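Mevalonate kinase, putative (Leishmania major, PDB 2HFS) probably catalyses the ATP-dependent phosphorylation of (R)-mevalonate to (R)-5-phosphomevalonate, an early step of isoprenoid and sterol biosynthesis. Local coordinates at residues L188-A199 and R288-S299; G26-A34 and V204-K212. All coordinates share one frame; numbering follows the deposited sequence.

Interaction 1. Residues L188-A199 and R288-S299; sequences LYLVVVGTGINA and RGGIAVALAASS
V192 lies against I291 and V293 at the middle of two adjacent antiparallel strands, the central pair of the four-stranded sheet in the C-terminal part of this GHMP kinase. Its CG1, anti to the backbone N (chi1 -179°), sits 3.7 Å from I291 CD1, while CG2 turns to V293 CG2. On the same face L190 CD2 touches V293 CG2 and, at 4.1 Å, L295 CD1. V191, V193, A292 and A294 line the other face, where helices 299-312 and 264-275 cover V193. Paired backbone bonds join V191 to A294 and V193 to A292; I291 CA also brings its hydrogen to V193 O, 3.1 Å away. At one end the Y189 ring lies over the S298-S299 peptide, with S299 N 3.8 Å above the ring centre, and one water bridges Y189 N to A296 O. At the other end G290 O takes two bonds from T195, from N and from OG1 at 2.8 Å. T195 OG1 in turn accepts from I197 N (3.3 Å), an ST turn, and G290 N donates to I197 O. The main chain thus sets the register, while the T195 hydroxyl is held both as donor and as acceptor.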
loop_
_atom_site.group_PDB
_atom_site.type_symbol
_atom_site.label_atom_id
_atom_site.label_comp_id
_atom_site.label_asym_id
_atom_site.label_seq_id
_atom_site.Cartn_x
_atom_site.Cartn_y
_atom_site.Cartn_z
ATOM N N LEU A 188 11.272 -11.214 0.300
ATOM C CA LEU A 188 11.527 -10.161 -0.671
ATOM C C LEU A 188 12.184 -8.991 0.074
ATOM O O LEU A 188 11.596 -8.422 0.969
ATOM C CB LEU A 188 10.202 -9.671 -1.279
ATOM C CG LEU A 188 9.534 -10.251 -2.522
ATOM C CD1 LEU A 188 9.826 -11.678 -2.790
ATOM C CD2 LEU A 188 8.068 -9.935 -2.668
ATOM N N TYR A 189 13.398 -8.658 -0.334
ATOM C CA TYR A 189 14.131 -7.528 0.177
ATOM C C TYR A 189 13.873 -6.318 -0.744
ATOM O O TYR A 189 14.375 -6.274 -1.874
ATOM C CB TYR A 189 15.624 -7.872 0.262
ATOM C CG TYR A 189 15.978 -8.947 1.279
ATOM C CD1 TYR A 189 16.221 -10.262 0.878
ATOM C CD2 TYR A 189 16.088 -8.647 2.636
ATOM C CE1 TYR A 189 16.546 -11.257 1.807
ATOM C CE2 TYR A 189 16.417 -9.633 3.573
ATOM C CZ TYR A 189 16.640 -10.932 3.146
ATOM O OH TYR A 189 16.961 -11.910 4.069
ATOM N N LEU A 190 13.060 -5.365 -0.268
ATOM C CA LEU A 190 12.629 -4.219 -1.063
ATOM C C LEU A 190 13.302 -2.912 -0.673
ATOM O O LEU A 190 13.526 -2.639 0.521
ATOM C CB LEU A 190 11.096 -4.049 -0.964
ATOM C CG LEU A 190 10.206 -5.218 -1.401
ATOM C CD1 LEU A 190 8.717 -4.884 -1.264
ATOM C CD2 LEU A 190 10.520 -5.608 -2.830
ATOM N N VAL A 191 13.607 -2.084 -1.676
ATOM C CA VAL A 191 13.943 -0.682 -1.407
ATOM C C VAL A 191 12.790 0.107 -2.032
ATOM O O VAL A 191 12.512 -0.039 -3.214
ATOM C CB VAL A 191 15.289 -0.224 -2.035
ATOM C CG1 VAL A 191 15.545 1.223 -1.692
ATOM C CG2 VAL A 191 16.453 -1.067 -1.528
ATOM N N VAL A 192 12.081 0.883 -1.224
ATOM C CA VAL A 192 11.005 1.699 -1.757
ATOM C C VAL A 192 11.434 3.151 -1.646
ATOM O O VAL A 192 12.009 3.555 -0.631
ATOM C CB VAL A 192 9.664 1.459 -1.041
ATOM C CG1 VAL A 192 8.547 2.328 -1.672
ATOM C CG2 VAL A 192 9.291 -0.032 -1.060
ATOM N N VAL A 193 11.169 3.931 -2.690
ATOM C CA VAL A 193 11.711 5.304 -2.772
ATOM C C VAL A 193 10.585 6.308 -3.000
ATOM O O VAL A 193 9.776 6.136 -3.914
ATOM C CB VAL A 193 12.751 5.408 -3.920
ATOM C CG1 VAL A 193 13.290 6.813 -4.053
ATOM C CG2 VAL A 193 13.892 4.420 -3.732
ATOM N N GLY A 194 10.531 7.360 -2.188
ATOM C CA GLY A 194 9.537 8.390 -2.382
ATOM C C GLY A 194 10.086 9.573 -3.168
ATOM O O GLY A 194 11.203 10.046 -2.875
ATOM N N THR A 195 9.305 10.071 -4.137
ATOM C CA THR A 195 9.741 11.184 -4.992
ATOM C C THR A 195 9.434 12.535 -4.343
ATOM O O THR A 195 10.026 13.549 -4.715
ATOM C CB THR A 195 9.054 11.148 -6.383
ATOM O OG1 THR A 195 7.635 11.183 -6.200
ATOM C CG2 THR A 195 9.294 9.815 -7.129
ATOM N N GLY A 196 8.481 12.540 -3.406
ATOM C CA GLY A 196 8.001 13.779 -2.772
ATOM C C GLY A 196 6.920 14.477 -3.591
ATOM O O GLY A 196 6.441 15.556 -3.233
ATOM N N ILE A 197 6.523 13.840 -4.689
ATOM C CA ILE A 197 5.550 14.399 -5.603
ATOM C C ILE A 197 4.219 13.674 -5.410
ATOM O O ILE A 197 4.170 12.436 -5.382
ATOM C CB ILE A 197 6.069 14.274 -7.062
ATOM C CG1 ILE A 197 7.504 14.802 -7.151
ATOM C CG2 ILE A 197 5.129 14.991 -8.048
ATOM C CD1 ILE A 197 8.211 14.474 -8.432
ATOM N N ASN A 198 3.148 14.451 -5.272
ATOM C CA ASN A 198 1.804 13.904 -5.102
ATOM C C ASN A 198 1.042 13.802 -6.420
ATOM O O ASN A 198 0.976 14.763 -7.191
ATOM C CB ASN A 198 1.016 14.730 -4.075
ATOM C CG ASN A 198 1.518 14.528 -2.654
ATOM O OD1 ASN A 198 1.835 13.409 -2.249
ATOM N ND2 ASN A 198 1.592 15.614 -1.887
ATOM N N ALA A 199 0.473 12.627 -6.673
ATOM C CA ALA A 199 -0.271 12.379 -7.900
ATOM C C ALA A 199 -1.728 12.064 -7.572
ATOM O O ALA A 199 -2.005 11.487 -6.523
ATOM C CB ALA A 199 0.369 11.235 -8.665
ATOM N N ARG A 288 3.709 9.071 -11.989
ATOM C CA ARG A 288 3.813 10.534 -12.173
ATOM C C ARG A 288 4.147 11.215 -10.842
ATOM O O ARG A 288 3.635 12.294 -10.525
ATOM C CB ARG A 288 2.530 11.126 -12.783
ATOM C CG ARG A 288 2.062 10.462 -14.087
ATOM C CD ARG A 288 0.922 11.225 -14.760
ATOM N NE ARG A 288 0.680 10.788 -16.133
ATOM C CZ ARG A 288 -0.445 11.035 -16.809
ATOM N NH1 ARG A 288 -1.433 11.716 -16.236
ATOM N NH2 ARG A 288 -0.584 10.602 -18.060
ATOM N N GLY A 289 4.985 10.551 -10.052
ATOM C CA GLY A 289 5.236 10.952 -8.673
ATOM C C GLY A 289 5.144 9.729 -7.784
ATOM O O GLY A 289 5.285 8.594 -8.249
ATOM N N GLY A 290 4.878 9.937 -6.505
ATOM C CA GLY A 290 4.660 8.811 -5.605
ATOM C C GLY A 290 5.940 8.009 -5.392
ATOM O O GLY A 290 7.021 8.588 -5.274
ATOM N N ILE A 291 5.809 6.684 -5.398
ATOM C CA ILE A 291 6.896 5.776 -5.039
ATOM C C ILE A 291 7.339 4.883 -6.194
ATOM O O ILE A 291 6.562 4.617 -7.147
ATOM C CB ILE A 291 6.528 4.852 -3.808
ATOM C CG1 ILE A 291 5.224 4.055 -4.042
ATOM C CG2 ILE A 291 6.468 5.668 -2.514
ATOM C CD1 ILE A 291 5.177 2.709 -3.265
ATOM N N ALA A 292 8.590 4.432 -6.081
ATOM C CA ALA A 292 9.122 3.344 -6.881
ATOM C C ALA A 292 9.542 2.243 -5.935
ATOM O O ALA A 292 9.731 2.479 -4.738
ATOM C CB ALA A 292 10.314 3.798 -7.716
ATOM N N VAL A 293 9.677 1.034 -6.484
ATOM C CA VAL A 293 10.076 -0.130 -5.712
ATOM C C VAL A 293 11.197 -0.867 -6.447
ATOM O O VAL A 293 11.145 -1.016 -7.670
ATOM C CB VAL A 293 8.870 -1.072 -5.443
ATOM C CG1 VAL A 293 8.177 -1.537 -6.759
ATOM C CG2 VAL A 293 9.308 -2.249 -4.642
ATOM N N ALA A 294 12.217 -1.286 -5.701
ATOM C CA ALA A 294 13.316 -2.069 -6.275
ATOM C C ALA A 294 13.367 -3.399 -5.534
ATOM O O ALA A 294 13.105 -3.442 -4.320
ATOM C CB ALA A 294 14.636 -1.319 -6.126
ATOM N N LEU A 295 13.693 -4.474 -6.254
ATOM C CA LEU A 295 13.905 -5.784 -5.620
ATOM C C LEU A 295 15.397 -6.074 -5.486
ATOM O O LEU A 295 16.133 -6.007 -6.465
ATOM C CB LEU A 295 13.241 -6.902 -6.420
ATOM C CG LEU A 295 13.393 -8.340 -5.922
ATOM C CD1 LEU A 295 12.625 -8.607 -4.594
ATOM C CD2 LEU A 295 12.943 -9.299 -6.993
ATOM N N ALA A 296 15.826 -6.400 -4.276
ATOM C CA ALA A 296 17.233 -6.730 -4.007
ATOM C C ALA A 296 17.369 -8.241 -3.842
ATOM O O ALA A 296 16.406 -8.912 -3.471
ATOM C CB ALA A 296 17.720 -6.009 -2.743
ATOM N N ALA A 297 18.564 -8.774 -4.094
ATOM C CA ALA A 297 18.771 -10.226 -4.030
ATOM C C ALA A 297 18.975 -10.703 -2.599
ATOM O O ALA A 297 18.787 -11.889 -2.300
ATOM C CB ALA A 297 19.958 -10.651 -4.906
ATOM N N SER A 298 19.361 -9.773 -1.727
ATOM C CA SER A 298 19.685 -10.067 -0.338
ATOM C C SER A 298 19.641 -8.772 0.465
ATOM O O SER A 298 19.391 -7.707 -0.093
ATOM C CB SER A 298 21.086 -10.666 -0.250
ATOM O OG SER A 298 22.058 -9.716 -0.649
ATOM N N SER A 299 19.897 -8.861 1.769
ATOM C CA SER A 299 19.981 -7.672 2.613
ATOM C C SER A 299 21.245 -6.861 2.324
ATOM O O SER A 299 21.219 -5.624 2.336
ATOM C CB SER A 299 19.920 -8.066 4.091
ATOM O OG SER A 299 19.502 -6.974 4.889
HETATM O O HOH W 1 14.516 -10.462 -2.365
HETATM O O HOH W 2 5.881 10.817 -3.196
#

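Interaction 2. Residues G26-A34 and V204-K212; sequences GEHFVVHGA and VVNDVHKMK
H32 and H28, from the loop joining strands 17-25 and 36-52 of the GHMP-kinase fold, bring their imidazoles against one side of helix 201-214. H32 has the most surface buried. K212, its chain extended beyond CG, reaches the ring from the opposite direction, and NZ donates to H32 ND1 at 3.1 Å, lying near the ring edge but 19° out of its plane. Acceptance at ND1 is consistent with this nitrogen being unprotonated. H32 CE1 approaches H209 ND1 to 3.4 Å, and the two rings meet obliquely, their planes at 54°. F219 of helix 216-239 also meets the H32 ring.

H28 comes next. Its CG is anti to the carbonyl carbon (chi1 -67°), and the ring reaches in among three valines: CE1 comes within 3.3 Å of V204 CG1, V205 CG2 is 3.9 Å from the same carbon, and V208 CG2 lies near ND1. The far nitrogen, NE2, is hydrogen-bonded to T286 O, which helps to set the ring's rotation. V31 lies beside the H32 ring, its CG1 4.2 Å from V205 CG1 and its side chain crossing H209 at about a right angle. Water 3 finishes the join: in the plane of the H32 ring it lies 2.5 Å from NE2, it donates to V205 O, and it sits 3.3 Å above the centre of the H209 ring.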
loop_
_atom_site.group_PDB
_atom_site.type_symbol
_atom_site.label_atom_id
_atom_site.label_comp_id
_atom_site.label_asym_id
_atom_site.label_seq_id
_atom_site.Cartn_x
_atom_site.Cartn_y
_atom_site.Cartn_z
ATOM N N GLY A 26 1.151 -4.369 -12.067
ATOM C CA GLY A 26 -0.147 -4.224 -12.697
ATOM C C GLY A 26 -1.004 -3.027 -12.321
ATOM O O GLY A 26 -2.183 -3.011 -12.606
ATOM N N GLU A 27 -0.407 -2.019 -11.692
ATOM C CA GLU A 27 -1.060 -0.716 -11.572
ATOM C C GLU A 27 -1.544 -0.235 -12.947
ATOM O O GLU A 27 -0.860 -0.420 -13.971
ATOM C CB GLU A 27 -0.131 0.342 -10.992
ATOM C CG GLU A 27 1.217 0.444 -11.677
ATOM C CD GLU A 27 2.223 -0.518 -11.059
ATOM O OE1 GLU A 27 2.666 -0.256 -9.910
ATOM O OE2 GLU A 27 2.540 -1.553 -11.691
ATOM N N HIS A 28 -2.710 0.399 -12.957
ATOM C CA HIS A 28 -3.333 0.896 -14.197
ATOM C C HIS A 28 -3.954 -0.155 -15.113
ATOM O O HIS A 28 -5.108 -0.010 -15.536
ATOM C CB HIS A 28 -2.382 1.841 -14.953
ATOM C CG HIS A 28 -2.141 3.118 -14.223
ATOM N ND1 HIS A 28 -3.090 4.114 -14.149
ATOM C CD2 HIS A 28 -1.087 3.542 -13.487
ATOM C CE1 HIS A 28 -2.628 5.105 -13.409
ATOM N NE2 HIS A 28 -1.420 4.776 -12.979
ATOM N N PHE A 29 -3.217 -1.221 -15.411
ATOM C CA PHE A 29 -3.748 -2.281 -16.283
ATOM C C PHE A 29 -4.859 -3.090 -15.613
ATOM O O PHE A 29 -5.775 -3.613 -16.283
ATOM C CB PHE A 29 -2.617 -3.190 -16.752
ATOM C CG PHE A 29 -1.626 -2.491 -17.646
ATOM C CD1 PHE A 29 -0.354 -2.167 -17.186
ATOM C CD2 PHE A 29 -1.980 -2.125 -18.947
ATOM C CE1 PHE A 29 0.560 -1.504 -18.014
ATOM C CE2 PHE A 29 -1.059 -1.479 -19.793
ATOM C CZ PHE A 29 0.211 -1.158 -19.311
ATOM N N VAL A 30 -4.782 -3.166 -14.289
ATOM C CA VAL A 30 -5.810 -3.796 -13.468
ATOM C C VAL A 30 -7.203 -3.154 -13.645
ATOM O O VAL A 30 -8.229 -3.847 -13.591
ATOM C CB VAL A 30 -5.382 -3.786 -11.976
ATOM C CG1 VAL A 30 -5.295 -2.337 -11.433
ATOM C CG2 VAL A 30 -6.307 -4.639 -11.133
ATOM N N VAL A 31 -7.224 -1.838 -13.845
ATOM C CA VAL A 31 -8.446 -1.090 -14.134
ATOM C C VAL A 31 -9.166 -1.670 -15.363
ATOM O O VAL A 31 -10.391 -1.593 -15.463
ATOM C CB VAL A 31 -8.127 0.414 -14.312
ATOM C CG1 VAL A 31 -9.330 1.223 -14.814
ATOM C CG2 VAL A 31 -7.602 0.985 -13.000
ATOM N N HIS A 32 -8.391 -2.279 -16.264
ATOM C CA HIS A 32 -8.908 -2.787 -17.534
ATOM C C HIS A 32 -9.002 -4.307 -17.575
ATOM O O HIS A 32 -9.175 -4.907 -18.650
ATOM C CB HIS A 32 -8.082 -2.208 -18.689
ATOM C CG HIS A 32 -8.125 -0.716 -18.732
ATOM N ND1 HIS A 32 -8.967 -0.024 -19.573
ATOM C CD2 HIS A 32 -7.496 0.214 -17.974
ATOM C CE1 HIS A 32 -8.819 1.275 -19.367
ATOM N NE2 HIS A 32 -7.951 1.444 -18.387
ATOM N N GLY A 33 -8.880 -4.920 -16.399
ATOM C CA GLY A 33 -9.206 -6.328 -16.222
ATOM C C GLY A 33 -8.018 -7.242 -16.055
ATOM O O GLY A 33 -8.183 -8.454 -15.980
ATOM N N ALA A 34 -6.820 -6.663 -15.997
ATOM C CA ALA A 34 -5.594 -7.453 -15.882
ATOM C C ALA A 34 -5.397 -7.863 -14.432
ATOM O O ALA A 34 -5.918 -7.223 -13.529
ATOM C CB ALA A 34 -4.397 -6.647 -16.391
ATOM N N VAL A 204 -4.925 10.485 -13.252
ATOM C CA VAL A 204 -4.010 9.689 -14.069
ATOM C C VAL A 204 -4.774 8.533 -14.725
ATOM O O VAL A 204 -4.614 8.258 -15.925
ATOM C CB VAL A 204 -2.810 9.173 -13.211
ATOM C CG1 VAL A 204 -1.904 8.295 -14.038
ATOM C CG2 VAL A 204 -2.019 10.355 -12.613
ATOM N N VAL A 205 -5.604 7.855 -13.930
ATOM C CA VAL A 205 -6.416 6.736 -14.425
ATOM C C VAL A 205 -7.313 7.193 -15.568
ATOM O O VAL A 205 -7.498 6.472 -16.533
ATOM C CB VAL A 205 -7.251 6.046 -13.294
ATOM C CG1 VAL A 205 -8.357 5.170 -13.868
ATOM C CG2 VAL A 205 -6.353 5.195 -12.376
ATOM N N ASN A 206 -7.856 8.401 -15.464
ATOM C CA ASN A 206 -8.690 8.941 -16.545
ATOM C C ASN A 206 -7.904 9.344 -17.794
ATOM O O ASN A 206 -8.375 9.139 -18.927
ATOM C CB ASN A 206 -9.581 10.054 -16.015
ATOM C CG ASN A 206 -10.546 9.547 -14.969
ATOM O OD1 ASN A 206 -11.102 8.449 -15.103
ATOM N ND2 ASN A 206 -10.756 10.337 -13.920
ATOM N N ASP A 207 -6.698 9.868 -17.600
ATOM C CA ASP A 207 -5.755 10.047 -18.714
ATOM C C ASP A 207 -5.504 8.726 -19.452
ATOM O O ASP A 207 -5.435 8.708 -20.677
ATOM C CB ASP A 207 -4.419 10.632 -18.242
ATOM C CG ASP A 207 -4.477 12.132 -18.021
ATOM O OD1 ASP A 207 -5.547 12.739 -18.223
ATOM O OD2 ASP A 207 -3.499 12.785 -17.621
ATOM N N VAL A 208 -5.362 7.627 -18.707
ATOM C CA VAL A 208 -5.164 6.310 -19.322
ATOM C C VAL A 208 -6.419 5.880 -20.096
ATOM O O VAL A 208 -6.313 5.344 -21.207
ATOM C CB VAL A 208 -4.684 5.231 -18.294
ATOM C CG1 VAL A 208 -4.456 3.875 -18.972
ATOM C CG2 VAL A 208 -3.400 5.681 -17.616
ATOM N N HIS A 209 -7.603 6.137 -19.532
ATOM C CA HIS A 209 -8.864 5.806 -20.234
ATOM C C HIS A 209 -8.955 6.523 -21.567
ATOM O O HIS A 209 -9.344 5.933 -22.581
ATOM C CB HIS A 209 -10.076 6.224 -19.410
ATOM C CG HIS A 209 -10.496 5.227 -18.371
ATOM N ND1 HIS A 209 -10.867 3.932 -18.678
ATOM C CD2 HIS A 209 -10.661 5.356 -17.033
ATOM C CE1 HIS A 209 -11.208 3.299 -17.568
ATOM N NE2 HIS A 209 -11.095 4.141 -16.556
ATOM N N LYS A 210 -8.616 7.808 -21.543
ATOM C CA LYS A 210 -8.602 8.638 -22.729
ATOM C C LYS A 210 -7.621 8.103 -23.788
ATOM O O LYS A 210 -7.958 8.024 -24.974
ATOM C CB LYS A 210 -8.275 10.084 -22.345
HETATM N N MSE A 211 -6.419 7.715 -23.368
HETATM C CA MSE A 211 -5.466 7.170 -24.333
HETATM C C MSE A 211 -6.020 5.905 -24.992
HETATM O O MSE A 211 -5.827 5.673 -26.187
HETATM C CB MSE A 211 -4.123 6.872 -23.674
HETATM C CG MSE A 211 -3.120 6.303 -24.666
HETATM SE SE MSE A 211 -1.849 5.203 -23.727
HETATM C CE MSE A 211 -0.715 4.611 -25.292
ATOM N N LYS A 212 -6.699 5.083 -24.206
ATOM C CA LYS A 212 -7.361 3.895 -24.731
ATOM C C LYS A 212 -8.422 4.281 -25.775
ATOM O O LYS A 212 -8.426 3.729 -26.876
ATOM C CB LYS A 212 -7.981 3.077 -23.604
ATOM C CG LYS A 212 -8.426 1.703 -24.035
ATOM C CD LYS A 212 -9.012 0.941 -22.857
ATOM C CE LYS A 212 -9.353 -0.471 -23.273
ATOM N NZ LYS A 212 -9.954 -1.301 -22.174
HETATM O O HOH W 3 -7.681 3.604 -17.125
#

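In the fold
The centres of the two contacts lie about 21 Å apart, interaction 1 being the more buried and the nearer to the centre of the chain. Their segments alternate along the sequence: 26-34, 188-199, 204-212, then 288-299. Strand 188-194 runs on through a short loop into helix 201-214, so one continuous piece of chain serves both contacts. They also touch directly: R288 NH1 forms a salt bridge with D207 OD2, and R288 CD packs on V204 CG2. Interaction 1 forms the central strand pair of the antiparallel C-terminal sheet, whereas interaction 2 fastens a loop of the N-terminal mixed sheet to helix 201-214 and so connects the two halves of the kinase.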